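Local coordinates for PUM-HD domain-containing protein (Caenorhabditis elegans, PDB 7CGF), which binds RNA through its Pumilio homology domain, captured here with a PBE-RNA, and probably recognises the 3' untranslated regions of messenger RNAs, at residues 35-40 with 48-53; 85-90 with 100-105; 108-113 with 121-126. The protein carries 2 engineered substitutions. All blocks are in the same frame, centred on the assembly; numbering follows the deposited sequence.

Contact 1 (35-40 with 48-53). With nucleotides of chain B.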
loop_
_atom_site.group_PDB
_atom_site.type_symbol
_atom_site.label_atom_id
_atom_site.label_comp_id
_atom_site.label_asym_id
_atom_site.label_seq_id
_atom_site.Cartn_x
_atom_site.Cartn_y
_atom_site.Cartn_z
ATOM N N GLY A 35 17.441 33.640 14.911
ATOM C CA GLY A 35 16.020 33.842 15.065
ATOM C C GLY A 35 15.255 33.851 13.766
ATOM O O GLY A 35 14.021 33.848 13.803
ATOM N N ALA A 36 15.948 33.842 12.629
ATOM C CA ALA A 36 15.307 33.849 11.324
ATOM C C ALA A 36 14.942 32.452 10.836
ATOM O O ALA A 36 14.459 32.322 9.704
ATOM C CB ALA A 36 16.206 34.517 10.279
ATOM N N LEU A 37 15.159 31.422 11.658
ATOM C CA LEU A 37 14.942 30.045 11.213
ATOM C C LEU A 37 13.508 29.838 10.745
ATOM O O LEU A 37 13.269 29.252 9.681
ATOM C CB LEU A 37 15.292 29.067 12.340
ATOM C CG LEU A 37 15.133 27.553 12.113
ATOM C CD1 LEU A 37 13.667 27.088 12.258
ATOM C CD2 LEU A 37 15.693 27.075 10.773
ATOM N N LEU A 38 12.538 30.289 11.544
ATOM C CA LEU A 38 11.137 30.097 11.188
ATOM C C LEU A 38 10.817 30.722 9.834
ATOM O O LEU A 38 10.216 30.071 8.965
ATOM C CB LEU A 38 10.242 30.668 12.289
ATOM C CG LEU A 38 8.731 30.665 12.034
ATOM C CD1 LEU A 38 8.189 29.255 11.840
ATOM C CD2 LEU A 38 7.986 31.389 13.158
ATOM N N LYS A 39 11.211 31.986 9.631
ATOM C CA LYS A 39 10.943 32.642 8.354
ATOM C C LYS A 39 11.637 31.917 7.207
ATOM O O LYS A 39 11.033 31.697 6.146
ATOM C CB LYS A 39 11.377 34.116 8.414
ATOM C CG LYS A 39 10.399 35.031 9.123
ATOM C CD LYS A 39 10.959 36.455 9.167
ATOM C CE LYS A 39 10.312 37.320 10.247
ATOM N NZ LYS A 39 8.879 37.610 9.951
ATOM N N PHE A 40 12.896 31.509 7.406
ATOM C CA PHE A 40 13.613 30.795 6.358
ATOM C C PHE A 40 12.908 29.486 6.004
ATOM O O PHE A 40 12.716 29.177 4.823
ATOM C CB PHE A 40 15.051 30.515 6.798
ATOM C CG PHE A 40 16.055 31.513 6.275
ATOM C CD1 PHE A 40 16.262 32.718 6.917
ATOM C CD2 PHE A 40 16.803 31.220 5.148
ATOM C CE1 PHE A 40 17.199 33.628 6.432
ATOM C CE2 PHE A 40 17.741 32.125 4.655
ATOM C CZ PHE A 40 17.929 33.331 5.298
ATOM N N ARG A 48 14.980 25.627 0.923
ATOM C CA ARG A 48 15.940 24.938 0.068
ATOM C C ARG A 48 17.366 25.205 0.528
ATOM O O ARG A 48 18.197 24.286 0.551
ATOM C CB ARG A 48 15.733 25.356 -1.389
ATOM C CG ARG A 48 14.570 24.632 -2.049
ATOM C CD ARG A 48 14.309 25.109 -3.479
ATOM N NE ARG A 48 13.343 24.233 -4.124
ATOM C CZ ARG A 48 12.520 24.599 -5.098
ATOM N NH1 ARG A 48 12.530 25.848 -5.556
ATOM N NH2 ARG A 48 11.673 23.712 -5.598
ATOM N N PHE A 49 17.653 26.440 0.952
ATOM C CA PHE A 49 18.961 26.736 1.536
ATOM C C PHE A 49 19.236 25.879 2.766
ATOM O O PHE A 49 20.301 25.262 2.878
ATOM C CB PHE A 49 19.068 28.218 1.898
ATOM C CG PHE A 49 20.326 28.545 2.644
ATOM C CD1 PHE A 49 21.539 28.591 1.974
ATOM C CD2 PHE A 49 20.310 28.749 4.006
ATOM C CE1 PHE A 49 22.708 28.867 2.651
ATOM C CE2 PHE A 49 21.478 29.022 4.694
ATOM C CZ PHE A 49 22.680 29.085 4.014
ATOM N N ILE A 50 18.293 25.838 3.711
ATOM C CA ILE A 50 18.500 25.066 4.937
ATOM C C ILE A 50 18.730 23.600 4.604
ATOM O O ILE A 50 19.633 22.949 5.148
ATOM C CB ILE A 50 17.309 25.231 5.889
ATOM C CG1 ILE A 50 17.225 26.678 6.396
ATOM C CG2 ILE A 50 17.436 24.242 7.052
ATOM C CD1 ILE A 50 15.911 26.971 7.100
ATOM N N GLN A 51 17.895 23.050 3.724
ATOM C CA GLN A 51 18.036 21.637 3.389
ATOM C C GLN A 51 19.400 21.345 2.785
ATOM O O GLN A 51 20.028 20.329 3.113
ATOM C CB GLN A 51 16.947 21.214 2.416
ATOM C CG GLN A 51 15.562 21.188 3.018
ATOM C CD GLN A 51 14.528 20.976 1.953
ATOM O OE1 GLN A 51 14.546 19.956 1.272
ATOM N NE2 GLN A 51 13.640 21.958 1.761
ATOM N N GLN A 52 19.864 22.203 1.884
ATOM C CA GLN A 52 21.123 21.909 1.212
ATOM C C GLN A 52 22.287 21.994 2.183
ATOM O O GLN A 52 23.194 21.153 2.136
ATOM C CB GLN A 52 21.335 22.842 0.025
ATOM C CG GLN A 52 22.496 22.397 -0.893
ATOM C CD GLN A 52 22.570 20.869 -1.111
ATOM O OE1 GLN A 52 23.568 20.220 -0.760
ATOM N NE2 GLN A 52 21.521 20.299 -1.711
ATOM N N GLU A 53 22.272 22.990 3.082
ATOM C CA GLU A 53 23.320 23.083 4.096
ATOM C C GLU A 53 23.293 21.884 5.030
ATOM O O GLU A 53 24.345 21.347 5.391
ATOM C CB GLU A 53 23.177 24.374 4.902
ATOM C CG GLU A 53 23.487 25.613 4.113
ATOM C CD GLU A 53 24.913 25.608 3.604
ATOM O OE1 GLU A 53 25.830 25.389 4.427
ATOM O OE2 GLU A 53 25.107 25.798 2.384
ATOM P P A B 8 4.195 19.158 -5.118
ATOM O OP1 A B 8 3.273 19.843 -6.066
ATOM O OP2 A B 8 5.131 18.058 -5.503
ATOM O "O5'" A B 8 5.132 20.275 -4.499
ATOM C "C5'" A B 8 4.606 21.514 -4.056
ATOM C "C4'" A B 8 5.683 22.564 -4.059
ATOM O "O4'" A B 8 6.735 22.179 -3.122
ATOM C "C3'" A B 8 6.373 22.771 -5.409
ATOM O "O3'" A B 8 6.714 24.150 -5.534
ATOM C "C2'" A B 8 7.653 21.960 -5.249
ATOM O "O2'" A B 8 8.704 22.339 -6.119
ATOM C "C1'" A B 8 7.980 22.237 -3.784
ATOM N N9 A B 8 8.902 21.284 -3.155
ATOM C C8 A B 8 8.915 19.927 -3.298
ATOM N N7 A B 8 9.882 19.338 -2.623
ATOM C C5 A B 8 10.530 20.395 -1.973
ATOM C C6 A B 8 11.627 20.460 -1.104
ATOM N N6 A B 8 12.328 19.406 -0.669
ATOM N N1 A B 8 12.004 21.682 -0.661
ATOM C C2 A B 8 11.337 22.768 -1.065
ATOM N N3 A B 8 10.291 22.821 -1.874
ATOM C C4 A B 8 9.931 21.598 -2.300
#

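Contact 2 (85-90 with 100-105). With nucleotides of chain B.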
loop_
_atom_site.group_PDB
_atom_site.type_symbol
_atom_site.label_atom_id
_atom_site.label_comp_id
_atom_site.label_asym_id
_atom_site.label_seq_id
_atom_site.Cartn_x
_atom_site.Cartn_y
_atom_site.Cartn_z
ATOM N N TYR A 85 9.992 19.843 5.265
ATOM C CA TYR A 85 11.250 19.222 4.840
ATOM C C TYR A 85 12.374 19.513 5.817
ATOM O O TYR A 85 13.261 18.669 6.011
ATOM C CB TYR A 85 11.655 19.714 3.452
ATOM C CG TYR A 85 10.629 19.445 2.407
ATOM C CD1 TYR A 85 10.459 18.175 1.877
ATOM C CD2 TYR A 85 9.799 20.468 1.965
ATOM C CE1 TYR A 85 9.485 17.939 0.902
ATOM C CE2 TYR A 85 8.847 20.245 1.024
ATOM C CZ TYR A 85 8.679 18.990 0.499
ATOM O OH TYR A 85 7.716 18.805 -0.453
ATOM N N VAL A 86 12.384 20.722 6.394
ATOM C CA VAL A 86 13.401 21.075 7.386
ATOM C C VAL A 86 13.283 20.180 8.608
ATOM O O VAL A 86 14.287 19.659 9.113
ATOM C CB VAL A 86 13.286 22.563 7.758
ATOM C CG1 VAL A 86 14.228 22.925 8.929
ATOM C CG2 VAL A 86 13.594 23.419 6.556
ATOM N N VAL A 87 12.057 19.962 9.093
ATOM C CA VAL A 87 11.869 19.053 10.216
ATOM C C VAL A 87 12.336 17.649 9.855
ATOM O O VAL A 87 13.011 16.980 10.652
ATOM C CB VAL A 87 10.406 19.054 10.694
ATOM C CG1 VAL A 87 10.268 18.122 11.923
ATOM C CG2 VAL A 87 9.953 20.497 11.018
ATOM N N GLN A 88 12.005 17.185 8.647
ATOM C CA GLN A 88 12.376 15.829 8.259
ATOM C C GLN A 88 13.885 15.623 8.254
ATOM O O GLN A 88 14.348 14.501 8.483
ATOM C CB GLN A 88 11.818 15.506 6.886
ATOM C CG GLN A 88 10.357 15.245 6.913
ATOM C CD GLN A 88 9.863 14.772 5.569
ATOM O OE1 GLN A 88 10.303 13.738 5.057
ATOM N NE2 GLN A 88 8.960 15.545 4.966
ATOM N N LYS A 89 14.662 16.670 7.960
ATOM C CA LYS A 89 16.112 16.514 7.943
ATOM C C LYS A 89 16.642 16.011 9.278
ATOM O O LYS A 89 17.661 15.309 9.313
ATOM C CB LYS A 89 16.797 17.842 7.603
ATOM C CG LYS A 89 16.734 18.244 6.133
ATOM C CD LYS A 89 17.375 17.178 5.269
ATOM C CE LYS A 89 17.645 17.670 3.853
ATOM N NZ LYS A 89 18.178 16.546 2.999
ATOM N N PHE A 90 15.996 16.371 10.380
ATOM C CA PHE A 90 16.491 15.968 11.688
ATOM C C PHE A 90 15.966 14.609 12.144
ATOM O O PHE A 90 16.247 14.200 13.279
ATOM C CB PHE A 90 16.182 17.051 12.715
ATOM C CG PHE A 90 17.065 18.251 12.560
ATOM C CD1 PHE A 90 18.385 18.199 12.980
ATOM C CD2 PHE A 90 16.604 19.388 11.939
ATOM C CE1 PHE A 90 19.221 19.301 12.819
ATOM C CE2 PHE A 90 17.429 20.487 11.766
ATOM C CZ PHE A 90 18.741 20.447 12.215
ATOM N N ALA A 100 15.276 11.894 19.784
ATOM C CA ALA A 100 14.418 11.869 20.964
ATOM C C ALA A 100 13.866 13.254 21.282
ATOM O O ALA A 100 12.676 13.394 21.590
ATOM C CB ALA A 100 15.177 11.293 22.160
ATOM N N ARG A 101 14.704 14.294 21.197
ATOM C CA ARG A 101 14.227 15.646 21.454
ATOM C C ARG A 101 13.187 16.069 20.428
ATOM O O ARG A 101 12.226 16.771 20.765
ATOM C CB ARG A 101 15.389 16.642 21.456
ATOM C CG ARG A 101 16.267 16.575 22.692
ATOM C CD ARG A 101 17.431 17.562 22.563
ATOM N NE ARG A 101 16.960 18.938 22.409
ATOM C CZ ARG A 101 17.739 19.959 22.060
ATOM N NH1 ARG A 101 17.225 21.181 21.937
ATOM N NH2 ARG A 101 19.029 19.753 21.818
ATOM N N LEU A 102 13.354 15.641 19.174
ATOM C CA LEU A 102 12.406 16.044 18.140
ATOM C C LEU A 102 11.075 15.310 18.297
ATOM O O LEU A 102 10.010 15.907 18.111
ATOM C CB LEU A 102 13.018 15.812 16.753
ATOM C CG LEU A 102 12.224 16.376 15.575
ATOM C CD1 LEU A 102 11.920 17.842 15.793
ATOM C CD2 LEU A 102 12.956 16.143 14.265
ATOM N N VAL A 103 11.111 14.017 18.642
ATOM C CA VAL A 103 9.868 13.319 18.973
ATOM C C VAL A 103 9.167 14.004 20.143
ATOM O O VAL A 103 7.950 14.218 20.111
ATOM C CB VAL A 103 10.135 11.830 19.265
ATOM C CG1 VAL A 103 8.858 11.174 19.822
ATOM C CG2 VAL A 103 10.583 11.105 18.015
ATOM N N ASP A 104 9.926 14.401 21.180
ATOM C CA ASP A 104 9.309 15.103 22.310
ATOM C C ASP A 104 8.603 16.374 21.862
ATOM O O ASP A 104 7.586 16.767 22.453
ATOM C CB ASP A 104 10.358 15.476 23.365
ATOM C CG ASP A 104 10.742 14.321 24.272
ATOM O OD1 ASP A 104 9.941 13.385 24.471
ATOM O OD2 ASP A 104 11.870 14.372 24.815
ATOM N N ALA A 105 9.150 17.054 20.852
ATOM C CA ALA A 105 8.606 18.324 20.401
ATOM C C ALA A 105 7.302 18.168 19.642
ATOM O O ALA A 105 6.523 19.125 19.573
ATOM C CB ALA A 105 9.616 19.043 19.507
ATOM P P A B 8 4.195 19.158 -5.118
ATOM O OP1 A B 8 3.273 19.843 -6.066
ATOM O OP2 A B 8 5.131 18.058 -5.503
ATOM O "O5'" A B 8 5.132 20.275 -4.499
ATOM C "C5'" A B 8 4.606 21.514 -4.056
ATOM C "C4'" A B 8 5.683 22.564 -4.059
ATOM O "O4'" A B 8 6.735 22.179 -3.122
ATOM C "C3'" A B 8 6.373 22.771 -5.409
ATOM O "O3'" A B 8 6.714 24.150 -5.534
ATOM C "C2'" A B 8 7.653 21.960 -5.249
ATOM O "O2'" A B 8 8.704 22.339 -6.119
ATOM C "C1'" A B 8 7.980 22.237 -3.784
ATOM N N9 A B 8 8.902 21.284 -3.155
ATOM C C8 A B 8 8.915 19.927 -3.298
ATOM N N7 A B 8 9.882 19.338 -2.623
ATOM C C5 A B 8 10.530 20.395 -1.973
ATOM C C6 A B 8 11.627 20.460 -1.104
ATOM N N6 A B 8 12.328 19.406 -0.669
ATOM N N1 A B 8 12.004 21.682 -0.661
ATOM C C2 A B 8 11.337 22.768 -1.065
ATOM N N3 A B 8 10.291 22.821 -1.874
ATOM C C4 A B 8 9.931 21.598 -2.300
ATOM P P U B 7 0.247 14.221 -3.795
ATOM O OP1 U B 7 -0.384 15.108 -4.818
ATOM O OP2 U B 7 1.097 13.074 -4.199
ATOM O "O5'" U B 7 1.159 15.089 -2.840
ATOM C "C5'" U B 7 2.365 15.634 -3.320
ATOM C "C4'" U B 7 2.779 16.771 -2.447
ATOM O "O4'" U B 7 3.296 16.269 -1.201
ATOM C "C3'" U B 7 3.892 17.645 -2.992
ATOM O "O3'" U B 7 3.351 18.624 -3.868
ATOM C "C2'" U B 7 4.525 18.254 -1.729
ATOM O "O2'" U B 7 3.934 19.521 -1.454
ATOM C "C1'" U B 7 4.132 17.249 -0.625
ATOM N N1 U B 7 5.244 16.569 0.091
ATOM C C2 U B 7 5.713 17.183 1.227
ATOM O O2 U B 7 5.292 18.268 1.576
ATOM N N3 U B 7 6.714 16.521 1.906
ATOM C C4 U B 7 7.259 15.308 1.547
ATOM O O4 U B 7 8.146 14.801 2.241
ATOM C C5 U B 7 6.699 14.719 0.371
ATOM C C6 U B 7 5.731 15.348 -0.305
#

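Contact 3 (108-113 with 121-126). With nucleotides of chain B.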
loop_
_atom_site.group_PDB
_atom_site.type_symbol
_atom_site.label_atom_id
_atom_site.label_comp_id
_atom_site.label_asym_id
_atom_site.label_seq_id
_atom_site.Cartn_x
_atom_site.Cartn_y
_atom_site.Cartn_z
ATOM N N ASP A 108 2.879 15.468 21.413
ATOM C CA ASP A 108 1.564 15.778 21.970
ATOM C C ASP A 108 0.511 16.016 20.896
ATOM O O ASP A 108 -0.681 15.827 21.168
ATOM C CB ASP A 108 1.643 17.000 22.892
ATOM C CG ASP A 108 2.443 16.738 24.161
ATOM O OD1 ASP A 108 2.652 15.562 24.525
ATOM O OD2 ASP A 108 2.860 17.727 24.803
ATOM N N ARG A 109 0.910 16.406 19.684
ATOM C CA ARG A 109 -0.037 16.655 18.605
ATOM C C ARG A 109 0.049 15.631 17.482
ATOM O O ARG A 109 -0.522 15.862 16.407
ATOM C CB ARG A 109 0.165 18.061 18.040
ATOM C CG ARG A 109 -0.174 19.147 19.048
ATOM C CD ARG A 109 -0.448 20.480 18.391
ATOM N NE ARG A 109 -0.861 21.456 19.394
ATOM C CZ ARG A 109 -1.099 22.743 19.159
ATOM N NH1 ARG A 109 -0.971 23.245 17.934
ATOM N NH2 ARG A 109 -1.473 23.532 20.159
ATOM N N VAL A 110 0.739 14.514 17.698
ATOM C CA VAL A 110 0.760 13.423 16.724
ATOM C C VAL A 110 -0.660 13.030 16.323
ATOM O O VAL A 110 -0.898 12.782 15.132
ATOM C CB VAL A 110 1.558 12.214 17.249
ATOM C CG1 VAL A 110 1.185 10.931 16.515
ATOM C CG2 VAL A 110 3.063 12.475 17.105
ATOM N N PRO A 111 -1.636 12.958 17.238
ATOM C CA PRO A 111 -2.987 12.570 16.801
ATOM C C PRO A 111 -3.613 13.531 15.801
ATOM O O PRO A 111 -4.487 13.113 15.031
ATOM C CB PRO A 111 -3.773 12.514 18.119
ATOM C CG PRO A 111 -2.749 12.164 19.132
ATOM C CD PRO A 111 -1.565 13.018 18.708
ATOM N N GLU A 112 -3.193 14.799 15.774
ATOM C CA GLU A 112 -3.632 15.729 14.739
ATOM C C GLU A 112 -2.756 15.658 13.492
ATOM O O GLU A 112 -3.272 15.678 12.365
ATOM C CB GLU A 112 -3.636 17.168 15.288
ATOM C CG GLU A 112 -4.410 17.337 16.596
ATOM C CD GLU A 112 -4.030 18.609 17.370
ATOM O OE1 GLU A 112 -3.586 19.606 16.749
ATOM O OE2 GLU A 112 -4.175 18.609 18.611
ATOM N N TYR A 113 -1.433 15.585 13.681
ATOM C CA TYR A 113 -0.499 15.579 12.559
ATOM C C TYR A 113 -0.752 14.407 11.618
ATOM O O TYR A 113 -0.501 14.513 10.412
ATOM C CB TYR A 113 0.950 15.521 13.072
ATOM C CG TYR A 113 1.385 16.732 13.897
ATOM C CD1 TYR A 113 0.823 17.991 13.688
ATOM C CD2 TYR A 113 2.337 16.594 14.898
ATOM C CE1 TYR A 113 1.220 19.098 14.460
ATOM C CE2 TYR A 113 2.748 17.703 15.670
ATOM C CZ TYR A 113 2.187 18.937 15.444
ATOM O OH TYR A 113 2.580 20.016 16.222
ATOM N N ARG A 121 3.865 13.463 6.513
ATOM C CA ARG A 121 5.135 13.074 5.904
ATOM C C ARG A 121 6.265 13.124 6.922
ATOM O O ARG A 121 7.200 12.314 6.848
ATOM C CB ARG A 121 5.463 13.981 4.713
ATOM C CG ARG A 121 4.298 14.207 3.723
ATOM C CD ARG A 121 3.691 12.884 3.230
ATOM N NE ARG A 121 4.542 12.158 2.284
ATOM C CZ ARG A 121 4.464 12.269 0.957
ATOM N NH1 ARG A 121 5.262 11.550 0.185
ATOM N NH2 ARG A 121 3.582 13.085 0.401
ATOM N N VAL A 122 6.205 14.079 7.854
ATOM C CA VAL A 122 7.151 14.096 8.973
ATOM C C VAL A 122 7.014 12.828 9.807
ATOM O O VAL A 122 8.013 12.204 10.189
ATOM C CB VAL A 122 6.941 15.349 9.841
ATOM C CG1 VAL A 122 7.909 15.321 11.035
ATOM C CG2 VAL A 122 7.150 16.618 9.000
ATOM N N LEU A 123 5.775 12.434 10.121
ATOM C CA LEU A 123 5.581 11.224 10.921
ATOM C C LEU A 123 6.062 9.983 10.185
ATOM O O LEU A 123 6.636 9.069 10.803
ATOM C CB LEU A 123 4.111 11.058 11.306
ATOM C CG LEU A 123 3.471 12.129 12.174
ATOM C CD1 LEU A 123 2.067 11.657 12.579
ATOM C CD2 LEU A 123 4.355 12.443 13.395
ATOM N N GLN A 124 5.819 9.907 8.873
ATOM C CA GLN A 124 6.280 8.744 8.121
ATOM C C GLN A 124 7.795 8.691 8.077
ATOM O O GLN A 124 8.384 7.612 8.200
ATOM C CB GLN A 124 5.712 8.757 6.704
ATOM C CG GLN A 124 4.237 8.445 6.671
ATOM C CD GLN A 124 3.658 8.690 5.296
ATOM O OE1 GLN A 124 3.864 7.901 4.369
ATOM N NE2 GLN A 124 2.953 9.809 5.147
ATOM N N LYS A 125 8.443 9.847 7.892
ATOM C CA LYS A 125 9.902 9.886 7.923
ATOM C C LYS A 125 10.427 9.400 9.270
ATOM O O LYS A 125 11.361 8.594 9.324
ATOM C CB LYS A 125 10.393 11.310 7.624
ATOM C CG LYS A 125 11.918 11.526 7.726
ATOM C CD LYS A 125 12.693 10.577 6.832
ATOM C CE LYS A 125 12.291 10.703 5.374
ATOM N NZ LYS A 125 12.784 11.977 4.806
ATOM N N ALA A 126 9.828 9.875 10.366
ATOM C CA ALA A 126 10.252 9.441 11.698
ATOM C C ALA A 126 10.122 7.925 11.848
ATOM O O ALA A 126 11.071 7.241 12.256
ATOM C CB ALA A 126 9.441 10.181 12.763
ATOM P P A B 6 -4.160 9.499 -3.349
ATOM O OP1 A B 6 -5.260 10.423 -2.993
ATOM O OP2 A B 6 -3.556 9.469 -4.699
ATOM O "O5'" A B 6 -2.965 9.766 -2.326
ATOM C "C5'" A B 6 -1.926 10.677 -2.662
ATOM C "C4'" A B 6 -1.835 11.818 -1.677
ATOM O "O4'" A B 6 -1.703 11.303 -0.334
ATOM C "C3'" A B 6 -0.630 12.719 -1.868
ATOM O "O3'" A B 6 -0.907 13.722 -2.822
ATOM C "C2'" A B 6 -0.361 13.276 -0.470
ATOM O "O2'" A B 6 -1.163 14.426 -0.229
ATOM C "C1'" A B 6 -0.849 12.134 0.429
ATOM N N9 A B 6 0.240 11.289 0.974
ATOM C C8 A B 6 0.516 11.111 2.315
ATOM N N7 A B 6 1.538 10.296 2.541
ATOM C C5 A B 6 1.954 9.927 1.261
ATOM C C6 A B 6 2.991 9.088 0.799
ATOM N N6 A B 6 3.822 8.427 1.614
ATOM N N1 A B 6 3.151 8.932 -0.530
ATOM C C2 A B 6 2.323 9.580 -1.362
ATOM N N3 A B 6 1.316 10.392 -1.054
ATOM C C4 A B 6 1.164 10.525 0.285
ATOM P P U B 7 0.247 14.221 -3.795
ATOM O OP1 U B 7 -0.384 15.108 -4.818
ATOM O OP2 U B 7 1.097 13.074 -4.199
ATOM O "O5'" U B 7 1.159 15.089 -2.840
ATOM C "C5'" U B 7 2.365 15.634 -3.320
ATOM C "C4'" U B 7 2.779 16.771 -2.447
ATOM O "O4'" U B 7 3.296 16.269 -1.201
ATOM C "C3'" U B 7 3.892 17.645 -2.992
ATOM O "O3'" U B 7 3.351 18.624 -3.868
ATOM C "C2'" U B 7 4.525 18.254 -1.729
ATOM O "O2'" U B 7 3.934 19.521 -1.454
ATOM C "C1'" U B 7 4.132 17.249 -0.625
ATOM N N1 U B 7 5.244 16.569 0.091
ATOM C C2 U B 7 5.713 17.183 1.227
ATOM O O2 U B 7 5.292 18.268 1.576
ATOM N N3 U B 7 6.714 16.521 1.906
ATOM C C4 U B 7 7.259 15.308 1.547
ATOM O O4 U B 7 8.146 14.801 2.241
ATOM C C5 U B 7 6.699 14.719 0.371
ATOM C C6 U B 7 5.731 15.348 -0.305
#

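Contact 1 (35-40 with 48-53)
Ile50 carries the apolar part of this contact, which joins helix 37-41 to helix 44-56 within a predicted Pumilio repeat. Its outermost carbon, CD1, meets two residues of the first helix: CD2 of Leu37 at 3.7 Å and CB of Phe40, also at 3.7 Å. The outer part of Ile50 is extended, with chi2 at 168°, and this carries CD1 across the gap. The side chains of Leu37 and Ile50 run nearly perpendicular and meet at their methyl ends.

The aromatic pair adds a looser apolar touch. Phe40 CE2 approaches Phe49 CD2 at 4.3 Å, and the rings meet obliquely. Glu53 CG sits 3.5 Å over one face of the Phe49 ring, nearer its edge atoms than its middle, while Tyr18 of helix 14-20 meets the same side chain from outside the two segments.

Polar chemistry is directed at the RNA of chain B. Gln51 makes two hydrogen bonds to the Watson-Crick atoms of A8: NE2 donates to N1 at 2.9 Å, with an N-H...N angle of 166°, and OE1 accepts from N6 at 3.0 Å and 175°. Ser47 OG also bonds to NE2, which helps hold the amide in this orientation. Arg48 passes to one side of the A8 base plane near C2, its CG and NE each 3.9 Å from that atom, and its extended chain takes NH2 to 3.3 Å from O2' of A8, near the guanidinium plane.

The chemistry is thus divided along the second helix: Ile50 turns into the buried hydrocarbon and Phe49 along its margin, whereas Gln51 presents one acceptor and one donor that match N6 and N1 of adenine, consistent with base-specific reading by a Pumilio repeat.

Contact 2 (85-90 with 100-105)
Val87 and Phe90 pack against Leu102 inside a Pumilio-family repeat, joining helix 83-89, which faces the RNA, to helix 99-106 behind it. One methyl, Leu102 CD2, does the touching: it lies 3.7 Å from Phe90 CB and 4.1 Å from Val87 CG1, and it also rests on the backbone oxygen of Val87. With CG anti to the backbone N (chi1 -171°), Leu102 extends this CD2 branch to helix 83-89, slanting across Val87. Phe90 contributes its CB here, since its ring leads away to meet Phe67 and His98. The contact also buries Phe90 O, for which the model offers no polar partner.

The other side of helix 83-89 faces chain B. N6 of A8 lies over the centre of the Tyr85 ring, 3.3 Å above its plane, while U7 approaches obliquely from the opposite side, which places the tyrosine between two successive bases. Asn84 OD1 makes a weak hydrogen bond with Gln88 NE2. The same NE2 donates to O4 of U7 over 2.9 Å, nearly straight with an N-H...O angle of 174°.

Contact 3 (108-113 with 121-126)
Tyr113 and Leu123 mark the closest backbone approach, with 7.7 Å between their CA atoms; the short helix 110-113 thus lies a full side-chain layer away from helix 119-129. Leu123 fills that layer with both of its branches. Its CD2 meets Val110 CG2 at 3.9 Å, and its CD1 reaches Tyr113 CB at 4.1 Å. The tyrosine ring itself leads away, with Arg109 O 3.2 Å above its plane toward the rim, and its OH is hydrogen-bonded to Asp75.

On the RNA side, Gln124 pairs with the Hoogsteen atoms of A6 of chain B. NE2 donates to N7 at 3.0 Å (170°), and OE1 accepts from N6 at 2.8 Å along a more bent path (154°). Cys120 O takes another hydrogen bond from NE2, helping to fix the amide. Arg121 bends at chi2 and chi3, and this lays its guanidinium flat between two bases: C5 of U7 lies 3.3 Å above one face, and C5 of A6 3.4 Å from the opposite face. Both segments lie in a predicted Pumilio repeat, 105-140, and this bonding and stacking are consistent with base recognition by such a repeat.

Among the neighbouring helices, Ile106 of helix 99-106 touches both Tyr113 and Leu123. Helix 132-142 covers Val110 through Gln141 and Ile142, and helix 83-89 packs against Val122.

All three contacts have buried apolar centres, and in each a helix that also touches RNA rests on a helix behind it. Their centres lie about 33, 25 and 19 Å from that of the chain, so the series runs inward from the N-terminal end. Ile50 and Val86 join contacts 1 and 2, Val87 and Val122 contacts 2 and 3, and contacts 1 and 3 stay about 9 Å apart at their nearest atoms. A probable Lys125-Gln88 hydrogen bond also ties contact 2 to contact 3. Only in contact 1 do two aromatic side chains touch across the segments, and loosely. On the RNA side glutamines recur with different targets: N1 and N6 of one adenine, O4 of a uracil, N7 and N6 of another adenine.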